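Local structure of 30-kDa cleavage and polyadenylation specificity factor 30 (Arabidopsis thaliana, 5ZUU) at residues R7-L12 / L151-P156; F20-N25 / G37-Q42; L129-S134 / Q138-S143. The protein binds RNA within the complex that forms pre-mRNA 3' ends and selects poly(A) sites, its YTH domain here holding m6A-modified RNA. All blocks are in the same frame, centred on the assembly; numbering follows the deposited sequence.

Interaction 1: residues R7-L12 / L151-P156; sequences RTSHPL and LLYLEP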
loop_
_atom_site.group_PDB
_atom_site.type_symbol
_atom_site.label_atom_id
_atom_site.label_comp_id
_atom_site.label_asym_id
_atom_site.label_seq_id
_atom_site.Cartn_x
_atom_site.Cartn_y
_atom_site.Cartn_z
ATOM N N ARG A 7 16.101 3.341 -12.450
ATOM C CA ARG A 7 15.182 3.868 -11.441
ATOM C C ARG A 7 15.175 2.930 -10.241
ATOM O O ARG A 7 15.477 1.764 -10.338
ATOM C CB ARG A 7 13.743 4.122 -12.007
ATOM C CG ARG A 7 13.597 5.181 -13.124
ATOM C CD ARG A 7 14.103 6.606 -12.773
ATOM N NE ARG A 7 14.292 7.472 -13.956
ATOM C CZ ARG A 7 14.768 8.736 -13.937
ATOM N NH1 ARG A 7 15.134 9.338 -12.774
ATOM N NH2 ARG A 7 14.884 9.417 -15.094
ATOM N N THR A 8 14.867 3.496 -9.099
ATOM C CA THR A 8 14.901 2.808 -7.844
ATOM C C THR A 8 13.528 2.529 -7.252
ATOM O O THR A 8 13.458 1.989 -6.196
ATOM C CB THR A 8 15.643 3.707 -6.862
ATOM O OG1 THR A 8 14.898 4.940 -6.710
ATOM C CG2 THR A 8 17.078 3.954 -7.409
ATOM N N SER A 9 12.466 2.970 -7.910
ATOM C CA SER A 9 11.097 2.756 -7.481
ATOM C C SER A 9 10.257 2.390 -8.737
ATOM O O SER A 9 10.726 2.558 -9.857
ATOM C CB SER A 9 10.584 4.024 -6.755
ATOM O OG SER A 9 10.343 5.119 -7.638
ATOM N N HIS A 10 9.053 1.840 -8.571
ATOM C CA HIS A 10 8.245 1.522 -9.698
ATOM C C HIS A 10 7.316 2.705 -9.831
ATOM O O HIS A 10 6.777 3.189 -8.836
ATOM C CB HIS A 10 7.441 0.232 -9.509
ATOM C CG HIS A 10 8.291 -0.957 -9.295
ATOM N ND1 HIS A 10 8.829 -1.674 -10.343
ATOM C CD2 HIS A 10 8.779 -1.512 -8.166
ATOM C CE1 HIS A 10 9.581 -2.651 -9.866
ATOM N NE2 HIS A 10 9.586 -2.566 -8.547
ATOM N N PRO A 11 7.139 3.173 -11.061
ATOM C CA PRO A 11 6.143 4.197 -11.336
ATOM C C PRO A 11 4.690 3.685 -11.098
ATOM O O PRO A 11 4.394 2.516 -11.250
ATOM C CB PRO A 11 6.350 4.474 -12.807
ATOM C CG PRO A 11 6.762 3.128 -13.347
ATOM C CD PRO A 11 7.644 2.529 -12.284
ATOM N N LEU A 12 3.817 4.599 -10.730
ATOM C CA LEU A 12 2.433 4.342 -10.644
ATOM C C LEU A 12 1.994 3.693 -11.949
ATOM O O LEU A 12 2.236 4.251 -12.985
ATOM C CB LEU A 12 1.740 5.675 -10.402
ATOM C CG LEU A 12 0.365 5.577 -9.795
ATOM C CD1 LEU A 12 0.488 4.947 -8.414
ATOM C CD2 LEU A 12 -0.221 6.969 -9.772
ATOM N N LEU A 151 1.932 12.705 -4.458
ATOM C CA LEU A 151 2.735 13.295 -3.388
ATOM C C LEU A 151 3.802 12.320 -2.855
ATOM O O LEU A 151 4.903 12.736 -2.415
ATOM C CB LEU A 151 1.877 13.765 -2.202
ATOM C CG LEU A 151 0.911 14.889 -2.542
ATOM C CD1 LEU A 151 -0.071 15.160 -1.409
ATOM C CD2 LEU A 151 1.637 16.179 -2.933
ATOM N N LEU A 152 3.432 11.044 -2.815
ATOM C CA LEU A 152 4.355 10.014 -2.409
ATOM C C LEU A 152 5.603 10.020 -3.331
ATOM O O LEU A 152 6.726 9.915 -2.845
ATOM C CB LEU A 152 3.716 8.633 -2.482
ATOM C CG LEU A 152 2.557 8.250 -1.543
ATOM C CD1 LEU A 152 2.000 6.890 -2.011
ATOM C CD2 LEU A 152 3.073 8.196 -0.112
ATOM N N TYR A 153 5.384 10.080 -4.636
ATOM C CA TYR A 153 6.478 10.123 -5.624
ATOM C C TYR A 153 7.344 11.428 -5.568
ATOM O O TYR A 153 8.429 11.441 -6.143
ATOM C CB TYR A 153 5.926 9.903 -7.003
ATOM C CG TYR A 153 5.658 8.446 -7.208
ATOM C CD1 TYR A 153 6.668 7.576 -7.654
ATOM C CD2 TYR A 153 4.411 7.905 -6.902
ATOM C CE1 TYR A 153 6.409 6.225 -7.812
ATOM C CE2 TYR A 153 4.147 6.577 -7.056
ATOM C CZ TYR A 153 5.146 5.717 -7.490
ATOM O OH TYR A 153 4.815 4.394 -7.704
ATOM N N LEU A 154 6.896 12.492 -4.885
ATOM C CA LEU A 154 7.751 13.618 -4.617
ATOM C C LEU A 154 8.724 13.370 -3.493
ATOM O O LEU A 154 9.733 14.069 -3.423
ATOM C CB LEU A 154 6.939 14.887 -4.324
ATOM C CG LEU A 154 5.967 15.265 -5.395
ATOM C CD1 LEU A 154 5.162 16.443 -4.887
ATOM C CD2 LEU A 154 6.612 15.591 -6.711
ATOM N N GLU A 155 8.473 12.401 -2.612
ATOM C CA GLU A 155 9.365 12.163 -1.497
ATOM C C GLU A 155 10.504 11.280 -1.869
ATOM O O GLU A 155 10.363 10.412 -2.712
ATOM C CB GLU A 155 8.650 11.556 -0.267
ATOM C CG GLU A 155 7.587 12.457 0.297
ATOM C CD GLU A 155 8.139 13.823 0.693
ATOM O OE1 GLU A 155 7.444 14.865 0.461
ATOM O OE2 GLU A 155 9.233 13.865 1.301
ATOM N N PRO A 156 11.680 11.524 -1.275
ATOM C CA PRO A 156 12.850 10.606 -1.493
ATOM C C PRO A 156 12.521 9.196 -0.989
ATOM O O PRO A 156 11.758 9.037 0.010
ATOM C CB PRO A 156 13.948 11.195 -0.622
ATOM C CG PRO A 156 13.521 12.630 -0.414
ATOM C CD PRO A 156 12.023 12.679 -0.429
#
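S9 opens the contact by standing beside the aromatic ring of Y153. Its OG, turned to the position between its own backbone N and carbonyl carbon (chi1 72°), comes to 4.1 Å from Y153 CE1, a loose approach that is neither face-on nor edge-on. H10 supplies the main link, and does so with its backbone: the hydroxyl Y153 OH donates to H10 O over 2.6 Å. The donor lies in the carbonyl plane, the C=O...donor angle is 151°, and H10 O in turn sits at the edge of the ring in the ring's own plane, so the phenol is pinned at its far end. The imidazole of H10 leads elsewhere, with NE2 bonded to E168. P11 follows the bend of the chain past the hydroxyl, its CA 4.1 Å from Y153 CE1. At L12 the backbone N is 3.2 Å from Y153 OH, yet the angle is too poor for a hydrogen bond, and L12 CB reaches Y153 CE2 at 4.2 Å as the apolar closing touch. The tyrosine, from the C-terminal end of helix 142-154, thus catches a loop that leads into strand 17-24. Around this surface contact, H10 pairs its backbone with L108 of strand 103-114, Y153 packs on L108 and on C74 of strand 70-77, and helix 159-172 meets S9 and H10 through M161 and I165.

Interaction 2: residues F20-N25 / G37-Q42; sequences FVVKSN and GVWATQ. With nucleotides of chain F.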
loop_
_atom_site.group_PDB
_atom_site.type_symbol
_atom_site.label_atom_id
_atom_site.label_comp_id
_atom_site.label_asym_id
_atom_site.label_seq_id
_atom_site.Cartn_x
_atom_site.Cartn_y
_atom_site.Cartn_z
ATOM N N PHE A 20 -6.909 2.788 -2.259
ATOM C CA PHE A 20 -7.404 2.542 -0.897
ATOM C C PHE A 20 -6.308 2.882 0.079
ATOM O O PHE A 20 -5.158 2.551 -0.170
ATOM C CB PHE A 20 -7.826 1.047 -0.705
ATOM C CG PHE A 20 -8.983 0.621 -1.547
ATOM C CD1 PHE A 20 -8.828 0.357 -2.881
ATOM C CD2 PHE A 20 -10.242 0.483 -1.006
ATOM C CE1 PHE A 20 -9.927 0.010 -3.679
ATOM C CE2 PHE A 20 -11.339 0.129 -1.785
ATOM C CZ PHE A 20 -11.175 -0.099 -3.125
ATOM N N VAL A 21 -6.653 3.553 1.177
ATOM C CA VAL A 21 -5.738 3.708 2.296
ATOM C C VAL A 21 -5.765 2.442 3.140
ATOM O O VAL A 21 -6.833 1.942 3.474
ATOM C CB VAL A 21 -6.086 4.904 3.198
ATOM C CG1 VAL A 21 -5.182 4.956 4.443
ATOM C CG2 VAL A 21 -5.962 6.198 2.409
ATOM N N VAL A 22 -4.594 1.889 3.420
ATOM C CA VAL A 22 -4.426 0.708 4.204
ATOM C C VAL A 22 -3.715 1.145 5.467
ATOM O O VAL A 22 -2.734 1.905 5.401
ATOM C CB VAL A 22 -3.568 -0.316 3.456
ATOM C CG1 VAL A 22 -3.092 -1.422 4.400
ATOM C CG2 VAL A 22 -4.369 -0.869 2.304
ATOM N N LYS A 23 -4.264 0.760 6.624
ATOM C CA LYS A 23 -3.707 1.130 7.944
ATOM C C LYS A 23 -3.086 -0.109 8.659
ATOM O O LYS A 23 -3.580 -1.225 8.526
ATOM C CB LYS A 23 -4.778 1.781 8.814
ATOM C CG LYS A 23 -5.382 3.082 8.216
ATOM C CD LYS A 23 -4.378 4.225 8.109
ATOM C CE LYS A 23 -3.775 4.661 9.425
ATOM N NZ LYS A 23 -3.279 6.055 9.366
ATOM N N SER A 24 -1.944 0.091 9.329
ATOM C CA SER A 24 -1.329 -0.891 10.265
ATOM C C SER A 24 -1.155 -0.307 11.660
ATOM O O SER A 24 -0.839 0.877 11.819
ATOM C CB SER A 24 0.031 -1.324 9.758
ATOM O OG SER A 24 0.550 -2.356 10.564
ATOM N N ASN A 25 -1.414 -1.142 12.661
ATOM C CA ASN A 25 -1.284 -0.797 14.072
ATOM C C ASN A 25 0.143 -0.648 14.436
ATOM O O ASN A 25 0.399 -0.091 15.474
ATOM C CB ASN A 25 -1.726 -1.955 14.989
ATOM C CG ASN A 25 -3.199 -2.029 15.191
ATOM O OD1 ASN A 25 -3.932 -1.042 15.028
ATOM N ND2 ASN A 25 -3.661 -3.207 15.541
ATOM N N GLY A 37 6.570 -9.018 0.337
ATOM C CA GLY A 37 5.626 -8.826 -0.783
ATOM C C GLY A 37 4.228 -9.366 -0.572
ATOM O O GLY A 37 3.548 -9.860 -1.516
ATOM N N VAL A 38 3.773 -9.189 0.655
ATOM C CA VAL A 38 2.575 -9.826 1.159
ATOM C C VAL A 38 1.861 -8.925 2.129
ATOM O O VAL A 38 2.495 -8.204 2.846
ATOM C CB VAL A 38 3.044 -11.156 1.793
ATOM C CG1 VAL A 38 2.670 -11.335 3.233
ATOM C CG2 VAL A 38 2.625 -12.311 0.930
ATOM N N TRP A 39 0.540 -8.953 2.132
ATOM C CA TRP A 39 -0.239 -8.302 3.151
ATOM C C TRP A 39 -1.418 -9.178 3.529
ATOM O O TRP A 39 -1.790 -10.090 2.799
ATOM C CB TRP A 39 -0.753 -6.930 2.646
ATOM C CG TRP A 39 -1.356 -6.003 3.749
ATOM C CD1 TRP A 39 -2.606 -5.508 3.793
ATOM C CD2 TRP A 39 -0.725 -5.555 4.949
ATOM N NE1 TRP A 39 -2.809 -4.779 4.911
ATOM C CE2 TRP A 39 -1.660 -4.754 5.634
ATOM C CE3 TRP A 39 0.549 -5.701 5.479
ATOM C CZ2 TRP A 39 -1.350 -4.094 6.844
ATOM C CZ3 TRP A 39 0.848 -5.095 6.652
ATOM C CH2 TRP A 39 -0.108 -4.323 7.364
ATOM N N ALA A 40 -2.021 -8.866 4.675
ATOM C CA ALA A 40 -3.306 -9.403 5.046
ATOM C C ALA A 40 -4.105 -8.275 5.691
ATOM O O ALA A 40 -3.552 -7.529 6.488
ATOM C CB ALA A 40 -3.155 -10.599 6.032
ATOM N N THR A 41 -5.414 -8.195 5.408
ATOM C CA THR A 41 -6.243 -7.162 6.049
ATOM C C THR A 41 -7.245 -7.782 7.006
ATOM O O THR A 41 -7.277 -9.000 7.202
ATOM C CB THR A 41 -6.892 -6.209 4.995
ATOM O OG1 THR A 41 -7.480 -5.092 5.671
ATOM C CG2 THR A 41 -7.949 -6.894 4.117
ATOM N N GLN A 42 -8.053 -6.941 7.641
ATOM C CA GLN A 42 -9.129 -7.410 8.503
ATOM C C GLN A 42 -10.104 -8.180 7.657
ATOM O O GLN A 42 -10.311 -7.829 6.499
ATOM C CB GLN A 42 -9.890 -6.248 9.103
ATOM C CG GLN A 42 -9.039 -5.427 10.023
ATOM C CD GLN A 42 -9.749 -4.204 10.503
ATOM O OE1 GLN A 42 -10.574 -4.341 11.365
ATOM N NE2 GLN A 42 -9.458 -2.994 9.937
ATOM P P C F 6 -8.008 1.683 11.895
ATOM O OP1 C F 6 -8.688 2.263 13.053
ATOM O OP2 C F 6 -8.813 1.207 10.742
ATOM O "O5'" C F 6 -6.988 2.770 11.292
ATOM C "C5'" C F 6 -6.577 3.884 12.092
ATOM C "C4'" C F 6 -7.059 5.175 11.477
ATOM O "O4'" C F 6 -8.504 5.232 11.530
ATOM C "C3'" C F 6 -6.587 6.456 12.154
ATOM O "O3'" C F 6 -5.290 6.793 11.679
ATOM C "C2'" C F 6 -7.659 7.431 11.724
ATOM O "O2'" C F 6 -7.473 7.911 10.405
ATOM C "C1'" C F 6 -8.905 6.557 11.833
ATOM N N1 C F 6 -9.560 6.550 13.159
ATOM C C2 C F 6 -10.246 7.699 13.566
ATOM O O2 C F 6 -10.231 8.696 12.833
ATOM N N3 C F 6 -10.914 7.692 14.740
ATOM C C4 C F 6 -10.931 6.585 15.489
ATOM N N4 C F 6 -11.590 6.632 16.643
ATOM C C5 C F 6 -10.248 5.392 15.097
ATOM C C6 C F 6 -9.586 5.418 13.932
ATOM P P U F 7 -4.225 7.491 12.605
ATOM O OP1 U F 7 -2.984 7.547 11.849
ATOM O OP2 U F 7 -4.209 6.914 13.911
ATOM O "O5'" U F 7 -4.765 8.977 12.782
ATOM C "C5'" U F 7 -4.792 9.837 11.646
ATOM C "C4'" U F 7 -5.551 11.083 11.978
ATOM O "O4'" U F 7 -6.912 10.754 12.351
ATOM C "C3'" U F 7 -4.994 11.843 13.162
ATOM O "O3'" U F 7 -4.017 12.731 12.656
ATOM C "C2'" U F 7 -6.202 12.595 13.665
ATOM O "O2'" U F 7 -6.536 13.682 12.832
ATOM C "C1'" U F 7 -7.287 11.550 13.472
ATOM N N1 U F 7 -7.545 10.663 14.609
ATOM C C2 U F 7 -8.366 11.125 15.626
ATOM O O2 U F 7 -8.771 12.281 15.692
ATOM N N3 U F 7 -8.658 10.195 16.589
ATOM C C4 U F 7 -8.269 8.872 16.620
ATOM O O4 U F 7 -8.655 8.151 17.538
ATOM C C5 U F 7 -7.414 8.476 15.542
ATOM C C6 U F 7 -7.105 9.360 14.588
#
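V22 and W39 make the tight part of this contact. The methyl V22 CG1 comes to 3.4 Å from W39 NE1 and 3.8 Å from W39 CE2, meeting the indole obliquely by the NE1-CE2 bond of the five-membered ring, while the valine and the indole lie alongside one another, pointing opposite ways. Both are set for this by their first torsions: V22 CG1 lies anti to the backbone N (chi1 166°) and W39 CG does likewise (chi1 -168°), so that the indole is carried across to strand 17-24. Further along, the six-membered ring runs edge-on into S24, whose OG lies in the ring plane 3.8 Å from W39 CH2; that hydroxyl has its hydrogen bond with N26 O. The packing is already slacker at K23 O, 4.0 Å from W39 CZ2.

The K23 side chain leaves on the opposite side of the strand, away from W39, where the company is polar. It bends at chi2 and chi3, passes along the C6 backbone of chain F, and ends with K23 NZ donating to U7 OP1 at 2.9 Å and to C6 O3' at 3.2 Å, both of RNA chain F, with S64 OG as a further partner. The ammonium group is thus gripped at the junction of two nucleotides, a probable electrostatic anchor for the phosphate.

On the indole side, F63 and W90 stack edge-to-face with W39, and the modified residue of the bound RNA, probably the m6A, packs on W39 while bonding to A40 O. A tryptophan-lined pocket of this kind, built beside the first strand, is the aromatic cage by which YTH domains recognise m6A.

Interaction 3: residues L129-S134 / Q138-S143; sequences LPVKIS and QELEPS. With nucleotides of chain F.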
loop_
_atom_site.group_PDB
_atom_site.type_symbol
_atom_site.label_atom_id
_atom_site.label_comp_id
_atom_site.label_asym_id
_atom_site.label_seq_id
_atom_site.Cartn_x
_atom_site.Cartn_y
_atom_site.Cartn_z
ATOM N N LEU A 129 -13.678 14.672 4.376
ATOM C CA LEU A 129 -12.696 14.797 5.415
ATOM C C LEU A 129 -11.243 14.730 4.822
ATOM O O LEU A 129 -11.027 14.113 3.771
ATOM C CB LEU A 129 -12.890 13.666 6.421
ATOM C CG LEU A 129 -14.170 13.763 7.276
ATOM C CD1 LEU A 129 -14.529 12.392 7.863
ATOM C CD2 LEU A 129 -14.015 14.810 8.352
ATOM N N PRO A 130 -10.251 15.333 5.507
ATOM C CA PRO A 130 -8.886 15.303 4.999
ATOM C C PRO A 130 -8.413 13.877 4.877
ATOM O O PRO A 130 -8.792 13.050 5.674
ATOM C CB PRO A 130 -8.057 16.061 6.047
ATOM C CG PRO A 130 -8.985 16.474 7.094
ATOM C CD PRO A 130 -10.403 16.263 6.643
ATOM N N VAL A 131 -7.654 13.565 3.841
ATOM C CA VAL A 131 -7.280 12.166 3.601
ATOM C C VAL A 131 -6.525 11.472 4.727
ATOM O O VAL A 131 -6.526 10.249 4.774
ATOM C CB VAL A 131 -6.481 12.006 2.318
ATOM C CG1 VAL A 131 -7.313 12.472 1.135
ATOM C CG2 VAL A 131 -5.152 12.777 2.371
ATOM N N LYS A 132 -5.853 12.231 5.619
ATOM C CA LYS A 132 -5.221 11.637 6.808
ATOM C C LYS A 132 -6.204 10.888 7.721
ATOM O O LYS A 132 -5.805 9.937 8.370
ATOM C CB LYS A 132 -4.400 12.629 7.627
ATOM C CG LYS A 132 -5.171 13.735 8.319
ATOM C CD LYS A 132 -4.392 14.246 9.496
ATOM C CE LYS A 132 -5.104 15.436 10.138
ATOM N NZ LYS A 132 -4.202 15.935 11.200
ATOM N N ILE A 133 -7.464 11.346 7.736
ATOM C CA ILE A 133 -8.580 10.695 8.463
ATOM C C ILE A 133 -9.178 9.614 7.572
ATOM O O ILE A 133 -10.135 9.839 6.830
ATOM C CB ILE A 133 -9.669 11.728 8.879
ATOM C CG1 ILE A 133 -8.974 12.917 9.533
ATOM C CG2 ILE A 133 -10.707 11.082 9.803
ATOM C CD1 ILE A 133 -9.868 13.859 10.308
ATOM N N SER A 134 -8.500 8.490 7.548
ATOM C CA SER A 134 -8.813 7.342 6.715
ATOM C C SER A 134 -8.638 6.105 7.568
ATOM O O SER A 134 -7.558 5.893 8.116
ATOM C CB SER A 134 -7.889 7.286 5.493
ATOM O OG SER A 134 -8.218 8.286 4.553
ATOM N N GLN A 138 -10.283 2.319 3.585
ATOM C CA GLN A 138 -11.122 3.403 3.050
ATOM C C GLN A 138 -10.705 3.724 1.587
ATOM O O GLN A 138 -9.521 3.989 1.260
ATOM C CB GLN A 138 -10.971 4.631 3.922
ATOM C CG GLN A 138 -11.451 5.921 3.288
ATOM C CD GLN A 138 -12.943 5.917 3.311
ATOM O OE1 GLN A 138 -13.514 5.948 4.404
ATOM N NE2 GLN A 138 -13.569 5.753 2.153
ATOM N N GLU A 139 -11.667 3.670 0.688
ATOM C CA GLU A 139 -11.422 4.025 -0.719
ATOM C C GLU A 139 -11.228 5.542 -0.879
ATOM O O GLU A 139 -11.940 6.330 -0.263
ATOM C CB GLU A 139 -12.558 3.526 -1.654
ATOM C CG GLU A 139 -12.087 3.577 -3.113
ATOM C CD GLU A 139 -12.966 2.982 -4.159
ATOM O OE1 GLU A 139 -12.604 3.039 -5.366
ATOM O OE2 GLU A 139 -14.002 2.394 -3.802
ATOM N N LEU A 140 -10.248 5.938 -1.692
ATOM C CA LEU A 140 -10.079 7.321 -2.067
ATOM C C LEU A 140 -10.833 7.504 -3.372
ATOM O O LEU A 140 -10.701 6.679 -4.300
ATOM C CB LEU A 140 -8.570 7.701 -2.210
ATOM C CG LEU A 140 -7.786 7.497 -0.893
ATOM C CD1 LEU A 140 -6.298 7.345 -1.087
ATOM C CD2 LEU A 140 -8.011 8.636 0.063
ATOM N N GLU A 141 -11.647 8.557 -3.429
ATOM C CA GLU A 141 -12.199 9.038 -4.705
ATOM C C GLU A 141 -11.019 9.106 -5.705
ATOM O O GLU A 141 -9.935 9.601 -5.362
ATOM C CB GLU A 141 -12.848 10.423 -4.494
ATOM C CG GLU A 141 -13.696 10.955 -5.664
ATOM C CD GLU A 141 -12.895 11.281 -6.920
ATOM O OE1 GLU A 141 -11.732 11.775 -6.865
ATOM O OE2 GLU A 141 -13.417 10.962 -7.985
ATOM N N PRO A 142 -11.190 8.582 -6.918
ATOM C CA PRO A 142 -9.936 8.196 -7.602
ATOM C C PRO A 142 -9.049 9.325 -8.069
ATOM O O PRO A 142 -7.813 9.144 -8.196
ATOM C CB PRO A 142 -10.414 7.353 -8.794
ATOM C CG PRO A 142 -11.908 7.558 -8.858
ATOM C CD PRO A 142 -12.335 7.859 -7.464
ATOM N N SER A 143 -9.663 10.464 -8.326
ATOM C CA SER A 143 -8.880 11.660 -8.631
ATOM C C SER A 143 -8.114 12.135 -7.426
ATOM O O SER A 143 -6.959 12.537 -7.570
ATOM C CB SER A 143 -9.740 12.813 -9.162
ATOM O OG SER A 143 -10.167 12.513 -10.463
ATOM P P C F 6 -8.008 1.683 11.895
ATOM O OP1 C F 6 -8.688 2.263 13.053
ATOM O OP2 C F 6 -8.813 1.207 10.742
ATOM O "O5'" C F 6 -6.988 2.770 11.292
ATOM C "C5'" C F 6 -6.577 3.884 12.092
ATOM C "C4'" C F 6 -7.059 5.175 11.477
ATOM O "O4'" C F 6 -8.504 5.232 11.530
ATOM C "C3'" C F 6 -6.587 6.456 12.154
ATOM O "O3'" C F 6 -5.290 6.793 11.679
ATOM C "C2'" C F 6 -7.659 7.431 11.724
ATOM O "O2'" C F 6 -7.473 7.911 10.405
ATOM C "C1'" C F 6 -8.905 6.557 11.833
ATOM N N1 C F 6 -9.560 6.550 13.159
ATOM C C2 C F 6 -10.246 7.699 13.566
ATOM O O2 C F 6 -10.231 8.696 12.833
ATOM N N3 C F 6 -10.914 7.692 14.740
ATOM C C4 C F 6 -10.931 6.585 15.489
ATOM N N4 C F 6 -11.590 6.632 16.643
ATOM C C5 C F 6 -10.248 5.392 15.097
ATOM C C6 C F 6 -9.586 5.418 13.932
ATOM P P U F 7 -4.225 7.491 12.605
ATOM O OP1 U F 7 -2.984 7.547 11.849
ATOM O OP2 U F 7 -4.209 6.914 13.911
ATOM O "O5'" U F 7 -4.765 8.977 12.782
ATOM C "C5'" U F 7 -4.792 9.837 11.646
ATOM C "C4'" U F 7 -5.551 11.083 11.978
ATOM O "O4'" U F 7 -6.912 10.754 12.351
ATOM C "C3'" U F 7 -4.994 11.843 13.162
ATOM O "O3'" U F 7 -4.017 12.731 12.656
ATOM C "C2'" U F 7 -6.202 12.595 13.665
ATOM O "O2'" U F 7 -6.536 13.682 12.832
ATOM C "C1'" U F 7 -7.287 11.550 13.472
ATOM N N1 U F 7 -7.545 10.663 14.609
ATOM C C2 U F 7 -8.366 11.125 15.626
ATOM O O2 U F 7 -8.771 12.281 15.692
ATOM N N3 U F 7 -8.658 10.195 16.589
ATOM C C4 U F 7 -8.269 8.872 16.620
ATOM O O4 U F 7 -8.655 8.151 17.538
ATOM C C5 U F 7 -7.414 8.476 15.542
ATOM C C6 U F 7 -7.105 9.360 14.588
#
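V131 faces L140 with CA atoms 8.0 Å apart and S134 faces Q138 at 5.9 Å, where a type I beta turn from P130 to I133, overlapped at its end by an inverse gamma turn centred on I133, folds the chain back alongside the edge strand 138-140 of the YTH-domain sheet. The apolar pair meets methyl to methyl, V131 CG1 to L140 CD2 at 4.0 Å, the two side chains crossing at about a right angle. S134 uses its hydroxyl to lock the turn: S134 OG donates to V131 O over 2.6 Å, tilted 28° from the carbonyl plane, while Q138 CG comes up against the same hydroxyl. The outer side receives RNA. S134 N gives a weak bond to C6 O2' of chain F at 3.1 Å, and K132, extended beyond CG, lays its CE 3.5 Å from U7 O2' with NZ 3.5 Å from U7 O3' of that RNA chain. An alanine in place of K132 is likely to leave the U7 ribose without this methylene flank and without the nearby positive charge, also in a long, weak ion pair with the RNA. V21 of strand 17-24 touches both S134 and L140. Q138 points at the turn, but its amide swings back on its own strand: Q138 NE2 donates to E139 O at 3.0 Å, close to the amide plane and fairly straight at 161°.

Interaction 1 lies at the surface, about 20 Å between centres from each of the others, and touches neither; interactions 2 and 3 are buried and meet directly. Their strands, 17-24 and 138-140, are neighbours in the same sheet, joined by the probable hydrogen bond from V21 N to Q138 O at 2.9 Å, with K23 CG packing on S134 O. Interactions 1 and 3 share helix 142-154, one at its C-terminal end, the other at its start. The chemistry follows the place: a single phenol-to-carbonyl bond ties the outer loop, whereas the inner two meet chiefly through apolar contact, while K23 NZ and S134 N reach the RNA and other polar groups tie the protein's backbone.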